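Local atomic coordinates of arginine--tRNA ligase (Campylobacter jejuni, PDB entry 3FNR), a protein that catalyses the ATP-dependent attachment of L-arginine to tRNA(Arg), releasing AMP and diphosphate, as a monomeric class I aminoacyl-tRNA synthetase. Residues D245-G248 / Y249-R252; P251-K254 / A255-F259; F410-F413 / Y414-K418. The protein carries 1 engineered substitution. One frame throughout, in Å; residues are numbered along the deposited sequence.

Contact 1: residues D245-G248 / Y249-R252; sequences DHHG and YIPR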
# COMPACT_ATOMS: atom_id res chain seq x y z
N ASP A 245 5.20 15.26 4.66
CA ASP A 245 5.36 16.31 5.68
C ASP A 245 6.23 15.89 6.87
O ASP A 245 6.53 16.71 7.74
CB ASP A 245 3.99 16.83 6.15
CG ASP A 245 3.03 15.71 6.57
OD1 ASP A 245 3.36 14.52 6.39
OD2 ASP A 245 1.94 16.05 7.08
N HIS A 246 6.64 14.62 6.90
CA HIS A 246 7.56 14.11 7.91
C HIS A 246 9.01 14.02 7.42
O HIS A 246 9.79 13.24 7.96
CB HIS A 246 7.09 12.75 8.44
CG HIS A 246 5.78 12.80 9.16
ND1 HIS A 246 4.83 11.81 9.04
CD2 HIS A 246 5.27 13.71 10.02
CE1 HIS A 246 3.78 12.12 9.79
NE2 HIS A 246 4.02 13.26 10.39
N HIS A 247 9.36 14.82 6.42
CA HIS A 247 10.72 14.86 5.88
C HIS A 247 11.77 15.27 6.93
O HIS A 247 12.85 14.68 7.00
CB HIS A 247 10.82 15.77 4.65
CG HIS A 247 12.18 15.80 4.02
ND1 HIS A 247 13.05 16.86 4.18
CD2 HIS A 247 12.83 14.89 3.26
CE1 HIS A 247 14.18 16.60 3.53
NE2 HIS A 247 14.07 15.41 2.96
N GLY A 248 11.42 16.26 7.76
CA GLY A 248 12.33 16.80 8.78
C GLY A 248 12.68 15.84 9.91
O GLY A 248 13.58 16.10 10.71
N TYR A 249 11.97 14.72 9.96
CA TYR A 249 12.13 13.70 10.98
C TYR A 249 13.17 12.65 10.57
O TYR A 249 13.63 11.88 11.41
CB TYR A 249 10.78 13.04 11.21
CG TYR A 249 10.61 12.25 12.48
CD1 TYR A 249 10.72 10.86 12.48
CD2 TYR A 249 10.30 12.89 13.69
CE1 TYR A 249 10.54 10.12 13.65
CE2 TYR A 249 10.11 12.15 14.87
CZ TYR A 249 10.24 10.77 14.83
OH TYR A 249 10.06 10.03 15.97
N ILE A 250 13.53 12.62 9.29
CA ILE A 250 14.51 11.65 8.78
C ILE A 250 15.89 11.72 9.47
O ILE A 250 16.35 10.70 9.97
CB ILE A 250 14.63 11.65 7.21
CG1 ILE A 250 13.27 11.35 6.57
CG2 ILE A 250 15.65 10.61 6.74
CD1 ILE A 250 13.27 11.41 5.04
N PRO A 251 16.53 12.92 9.55
CA PRO A 251 17.89 12.95 10.11
C PRO A 251 18.03 12.44 11.55
O PRO A 251 19.03 11.81 11.86
CB PRO A 251 18.26 14.44 10.05
CG PRO A 251 17.43 14.98 8.96
CD PRO A 251 16.12 14.28 9.14
N ARG A 252 17.04 12.70 12.41
CA ARG A 252 17.10 12.24 13.80
C ARG A 252 16.94 10.73 13.94
O ARG A 252 17.44 10.13 14.89
CB ARG A 252 16.08 12.97 14.70
CG ARG A 252 14.63 12.52 14.55
CD ARG A 252 13.66 13.49 15.20
NE ARG A 252 13.54 14.70 14.40
CZ ARG A 252 12.63 15.65 14.60
NH1 ARG A 252 12.61 16.70 13.80
NH2 ARG A 252 11.75 15.54 15.58
O HOH W 1 15.34 15.03 12.37

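Contact 2: residues P251-K254 / A255-F259; sequences PRMK and AAMEF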
# COMPACT_ATOMS: atom_id res chain seq x y z
N PRO A 251 16.53 12.92 9.55
CA PRO A 251 17.89 12.95 10.11
C PRO A 251 18.03 12.44 11.55
O PRO A 251 19.03 11.81 11.86
CB PRO A 251 18.26 14.44 10.05
CG PRO A 251 17.43 14.98 8.96
CD PRO A 251 16.12 14.28 9.14
N ARG A 252 17.04 12.70 12.41
CA ARG A 252 17.10 12.24 13.80
C ARG A 252 16.94 10.73 13.94
O ARG A 252 17.44 10.13 14.89
CB ARG A 252 16.08 12.97 14.70
CG ARG A 252 14.63 12.52 14.55
CD ARG A 252 13.66 13.49 15.20
NE ARG A 252 13.54 14.70 14.40
CZ ARG A 252 12.63 15.65 14.60
NH1 ARG A 252 12.61 16.70 13.80
NH2 ARG A 252 11.75 15.54 15.58
N MET A 253 16.27 10.10 12.98
CA MET A 253 16.11 8.66 13.01
C MET A 253 17.36 7.97 12.48
O MET A 253 17.80 6.97 13.05
CB MET A 253 14.84 8.23 12.27
CG MET A 253 14.33 6.80 12.59
SD MET A 253 13.96 6.37 14.32
CE MET A 253 13.28 7.88 14.89
N LYS A 254 17.96 8.52 11.43
CA LYS A 254 19.22 8.00 10.90
C LYS A 254 20.35 8.11 11.93
O LYS A 254 21.17 7.20 12.07
CB LYS A 254 19.63 8.72 9.61
CG LYS A 254 18.59 8.72 8.51
CD LYS A 254 18.63 7.46 7.68
CE LYS A 254 18.13 7.74 6.27
NZ LYS A 254 18.45 6.63 5.34
N ALA A 255 20.35 9.24 12.65
CA ALA A 255 21.31 9.52 13.72
C ALA A 255 21.20 8.51 14.85
O ALA A 255 22.21 8.02 15.35
CB ALA A 255 21.09 10.94 14.27
N ALA A 256 19.96 8.18 15.22
CA ALA A 256 19.67 7.18 16.24
C ALA A 256 20.20 5.81 15.84
O ALA A 256 20.80 5.12 16.65
CB ALA A 256 18.19 7.11 16.49
N MET A 257 19.98 5.44 14.58
CA MET A 257 20.44 4.15 14.06
C MET A 257 21.97 4.05 14.02
O MET A 257 22.53 2.99 14.29
CB MET A 257 19.82 3.82 12.69
CG MET A 257 18.27 3.70 12.67
SD MET A 257 17.57 2.51 13.84
CE MET A 257 17.04 3.63 15.15
N GLU A 258 22.63 5.16 13.72
CA GLU A 258 24.10 5.20 13.75
C GLU A 258 24.60 5.02 15.17
O GLU A 258 25.60 4.33 15.40
CB GLU A 258 24.63 6.52 13.16
CG GLU A 258 24.44 6.68 11.64
CD GLU A 258 25.30 5.73 10.80
OE1 GLU A 258 24.93 5.47 9.64
OE2 GLU A 258 26.35 5.25 11.29
N PHE A 259 23.89 5.60 16.13
CA PHE A 259 24.21 5.48 17.55
C PHE A 259 23.77 4.14 18.15
O PHE A 259 23.82 3.96 19.37
CB PHE A 259 23.57 6.62 18.35
CG PHE A 259 24.37 7.91 18.35
CD1 PHE A 259 25.74 7.92 18.59
CD2 PHE A 259 23.72 9.12 18.17
CE1 PHE A 259 26.45 9.11 18.62
CE2 PHE A 259 24.41 10.32 18.19
CZ PHE A 259 25.79 10.31 18.42

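Contact 3: residues F410-F413 / Y414-K418; sequences FHKF and YNENK. With SO4 (sulfate ion), chain D.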
# COMPACT_ATOMS: atom_id res chain seq x y z
N PHE A 410 -2.53 -2.50 -28.31
CA PHE A 410 -3.39 -3.64 -28.63
C PHE A 410 -4.66 -3.21 -29.35
O PHE A 410 -4.97 -3.74 -30.41
CB PHE A 410 -3.81 -4.46 -27.40
CG PHE A 410 -4.94 -5.41 -27.69
CD1 PHE A 410 -4.70 -6.58 -28.40
CD2 PHE A 410 -6.25 -5.12 -27.30
CE1 PHE A 410 -5.74 -7.45 -28.70
CE2 PHE A 410 -7.29 -5.98 -27.60
CZ PHE A 410 -7.04 -7.14 -28.31
N HIS A 411 -5.40 -2.28 -28.74
CA HIS A 411 -6.67 -1.82 -29.28
C HIS A 411 -6.50 -1.37 -30.72
O HIS A 411 -7.26 -1.80 -31.58
CB HIS A 411 -7.24 -0.68 -28.42
CG HIS A 411 -7.92 -1.15 -27.17
ND1 HIS A 411 -8.97 -2.04 -27.18
CD2 HIS A 411 -7.71 -0.83 -25.87
CE1 HIS A 411 -9.37 -2.26 -25.94
NE2 HIS A 411 -8.62 -1.54 -25.12
N LYS A 412 -5.49 -0.54 -30.97
CA LYS A 412 -5.21 -0.03 -32.29
C LYS A 412 -4.87 -1.17 -33.26
O LYS A 412 -5.40 -1.22 -34.36
CB LYS A 412 -4.09 1.01 -32.24
CG LYS A 412 -4.01 1.85 -33.50
CD LYS A 412 -2.60 2.36 -33.77
CE LYS A 412 -2.58 3.33 -34.95
NZ LYS A 412 -3.24 2.78 -36.17
N PHE A 413 -4.03 -2.11 -32.83
CA PHE A 413 -3.73 -3.28 -33.65
C PHE A 413 -4.97 -4.08 -34.03
O PHE A 413 -5.16 -4.39 -35.21
CB PHE A 413 -2.70 -4.19 -32.97
CG PHE A 413 -2.29 -5.37 -33.82
CD1 PHE A 413 -2.83 -6.63 -33.60
CD2 PHE A 413 -1.37 -5.20 -34.85
CE1 PHE A 413 -2.46 -7.71 -34.40
CE2 PHE A 413 -0.98 -6.27 -35.64
CZ PHE A 413 -1.51 -7.52 -35.43
N TYR A 414 -5.80 -4.42 -33.05
CA TYR A 414 -6.97 -5.27 -33.29
C TYR A 414 -8.03 -4.58 -34.15
O TYR A 414 -8.74 -5.24 -34.91
CB TYR A 414 -7.53 -5.80 -31.97
CG TYR A 414 -8.71 -6.75 -32.09
CD1 TYR A 414 -9.73 -6.71 -31.16
CD2 TYR A 414 -8.80 -7.71 -33.12
CE1 TYR A 414 -10.82 -7.56 -31.23
CE2 TYR A 414 -9.90 -8.57 -33.20
CZ TYR A 414 -10.90 -8.49 -32.24
OH TYR A 414 -12.00 -9.31 -32.27
N ASN A 415 -8.12 -3.25 -34.05
CA ASN A 415 -9.02 -2.47 -34.89
C ASN A 415 -8.63 -2.54 -36.36
O ASN A 415 -9.50 -2.47 -37.24
CB ASN A 415 -9.01 -1.00 -34.45
CG ASN A 415 -9.73 -0.78 -33.12
OD1 ASN A 415 -10.32 -1.69 -32.54
ND2 ASN A 415 -9.65 0.44 -32.61
N GLU A 416 -7.33 -2.69 -36.61
CA GLU A 416 -6.80 -2.62 -37.95
C GLU A 416 -6.53 -4.00 -38.54
O GLU A 416 -6.10 -4.12 -39.69
CB GLU A 416 -5.52 -1.78 -38.00
CG GLU A 416 -5.62 -0.34 -37.45
CD GLU A 416 -6.65 0.54 -38.14
OE1 GLU A 416 -7.31 1.35 -37.45
OE2 GLU A 416 -6.80 0.45 -39.38
N ASN A 417 -6.77 -5.04 -37.75
CA ASN A 417 -6.44 -6.40 -38.17
C ASN A 417 -7.59 -7.38 -37.97
O ASN A 417 -8.08 -7.56 -36.86
CB ASN A 417 -5.17 -6.90 -37.49
CG ASN A 417 -3.91 -6.19 -37.99
OD1 ASN A 417 -3.23 -6.68 -38.90
ND2 ASN A 417 -3.61 -5.05 -37.41
N LYS A 418 -8.02 -8.00 -39.07
CA LYS A 418 -9.06 -9.01 -39.04
C LYS A 418 -8.46 -10.30 -38.49
O LYS A 418 -7.35 -10.67 -38.87
CB LYS A 418 -9.61 -9.23 -40.45
CG LYS A 418 -11.11 -9.50 -40.53
CD LYS A 418 -11.45 -10.95 -40.24
CE LYS A 418 -12.68 -11.39 -41.02
NZ LYS A 418 -12.31 -12.00 -42.33
S SO4 D . -12.46 -10.18 -35.95
O1 SO4 D . -12.08 -11.57 -36.06
O2 SO4 D . -12.92 -9.94 -34.58
O3 SO4 D . -11.34 -9.31 -36.27
O4 SO4 D . -13.53 -9.90 -36.89

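Contact 1: residues D245-G248 / Y249-R252
Arg252 folds back along the chain to reach the carbonyl of Gly248, four residues earlier. Its CG sits between the backbone N and the carbonyl carbon (chi1 76°), and a bend at chi3 turns the guanidinium toward the start of the helix. The direct bond is weak: NH1 of Arg252 lies 3.3 Å from O of Gly248. A water bridges the same ends, donating to Gly248 O at 2.6 Å and accepting from N and NE of Arg252. That water lies in the guanidinium plane, at its edge, whereas one face of the group is covered by Tyr249 CD2, 3.3 Å above the plane and offset toward the rim. Ile250 N bonds to His247 O (3.2 Å), closing the turn. Beside it, Ile250 CD1 meets the His247 ring at CD2, 3.9 Å away, the two side chains crossing at a slant. A 3-10 turn thus passes into an alpha-helix after strand 237-243 of the catalytic domain. Tyr249 and Arg252 rest on Leu220 of helix 219-231, with Tyr249 OH bonded to Asp223, while His247 and Ile250 pack on Leu271 and Ile269 of strand 267-279.

Contact 2: residues P251-K254 / A255-F259
Met257 turns its CG away from its own carbonyl carbon and alongside the backbone N (chi1 -62°), then bends again at chi2 and chi3, which brings the methyl CE back toward Met253. Met253 holds its CG anti to the backbone N (chi1 -162°), and its sulfur SD comes within 4.2 Å of CE of Met257, an apolar touch between side chains one turn apart. The same fold of Met257 lays CG 3.3 Å from the carbonyl oxygen of Met253, beside the backbone bond that this oxygen accepts from Met257 N at 3.1 Å. Glu258 repeats the pattern: its CG lies 3.3 Å from Lys254 O, which accepts from Glu258 N at 3.0 Å. Ala255 N to Pro251 O, also 3.0 Å, completes a run of i to i+4 bonds in which Ala256 N to Arg252 O is the longest at 3.2 Å. These residues form most of helix 250-258, the connecting helix of a beta-alpha-beta unit between parallel strands 237-243 and 267-279, in the Rossmann-type catalytic fold of class I synthetases. Met253, Ala256 and Met257 face helix 219-231, touching Leu220, Ile224 and His227 respectively. The polar ends point to the chain beyond the helix: Lys254 NZ bonds to the carbonyls of Ser264 and Leu267, and Glu258 OE1 to Ser264 OG. Phe259, the first residue to leave helical backbone angles, still returns its N-H to Ala255 O.

Contact 3: residues F410-F413 / Y414-K418
Phe413 O is gripped by two donors arriving from opposite faces of its carbonyl plane: Glu416 N at 3.1 Å and Asn417 ND2 at 2.8 Å. The bond from the Asn417 side-chain amide is the straighter, with an N-H...O angle of 168°, and the oxygen lies close to the plane of that amide. Asn417 thus ties its side chain back over the last turn of the helix, where its own backbone has left helical angles. The same amide stacks on the Phe413 ring, planes 20° apart, with ND2 3.3 Å above one face and offset toward the rim. One turn back, Tyr414 N bonds to Phe410 O at 2.8 Å. Phe410 and Tyr414 both carry CG anti to the backbone N, which sets them side by side; the two rings are near parallel but so offset that little of one lies over the other, and the closer meeting is a CH-pi contact of Tyr414 CB over the Phe410 face, 4.3 Å from its centroid. Tyr414 OH bonds to sulfate O2 at 2.6 Å; Lys353 and the backbone N of Val419 and Val420 complete the anion's site, the sulfate probably coming from the crystallisation liquor. The contact lies at the C-terminal part of helix 398-416 in the helical anticodon-binding domain, with Phe410 and Tyr414 meeting Phe432 of helix 425-445 edge-to-face, Tyr414 also touching helix 336-353, and Phe413 packed against helices 425-445 and 371-381.

From the N terminus, the chain first reaches contact 1, a short turn closed just after strand 237-243 where helix 250-258 begins. Contact 2 follows without a break, sharing Pro251 and Arg252 and running to the end of that helix; the centres lie about 11 Å apart, and together they cover the helical part of the crossover between strands 237-243 and 267-279 in the catalytic domain. About 150 residues later comes contact 3, in series with both, neither nesting nor crossing. It lies at the C-terminal part of helix 398-416 in the anticodon-binding domain, on the opposite side of the chain's centre, its own centre about 50 Å from contact 1 and 56 Å from contact 2.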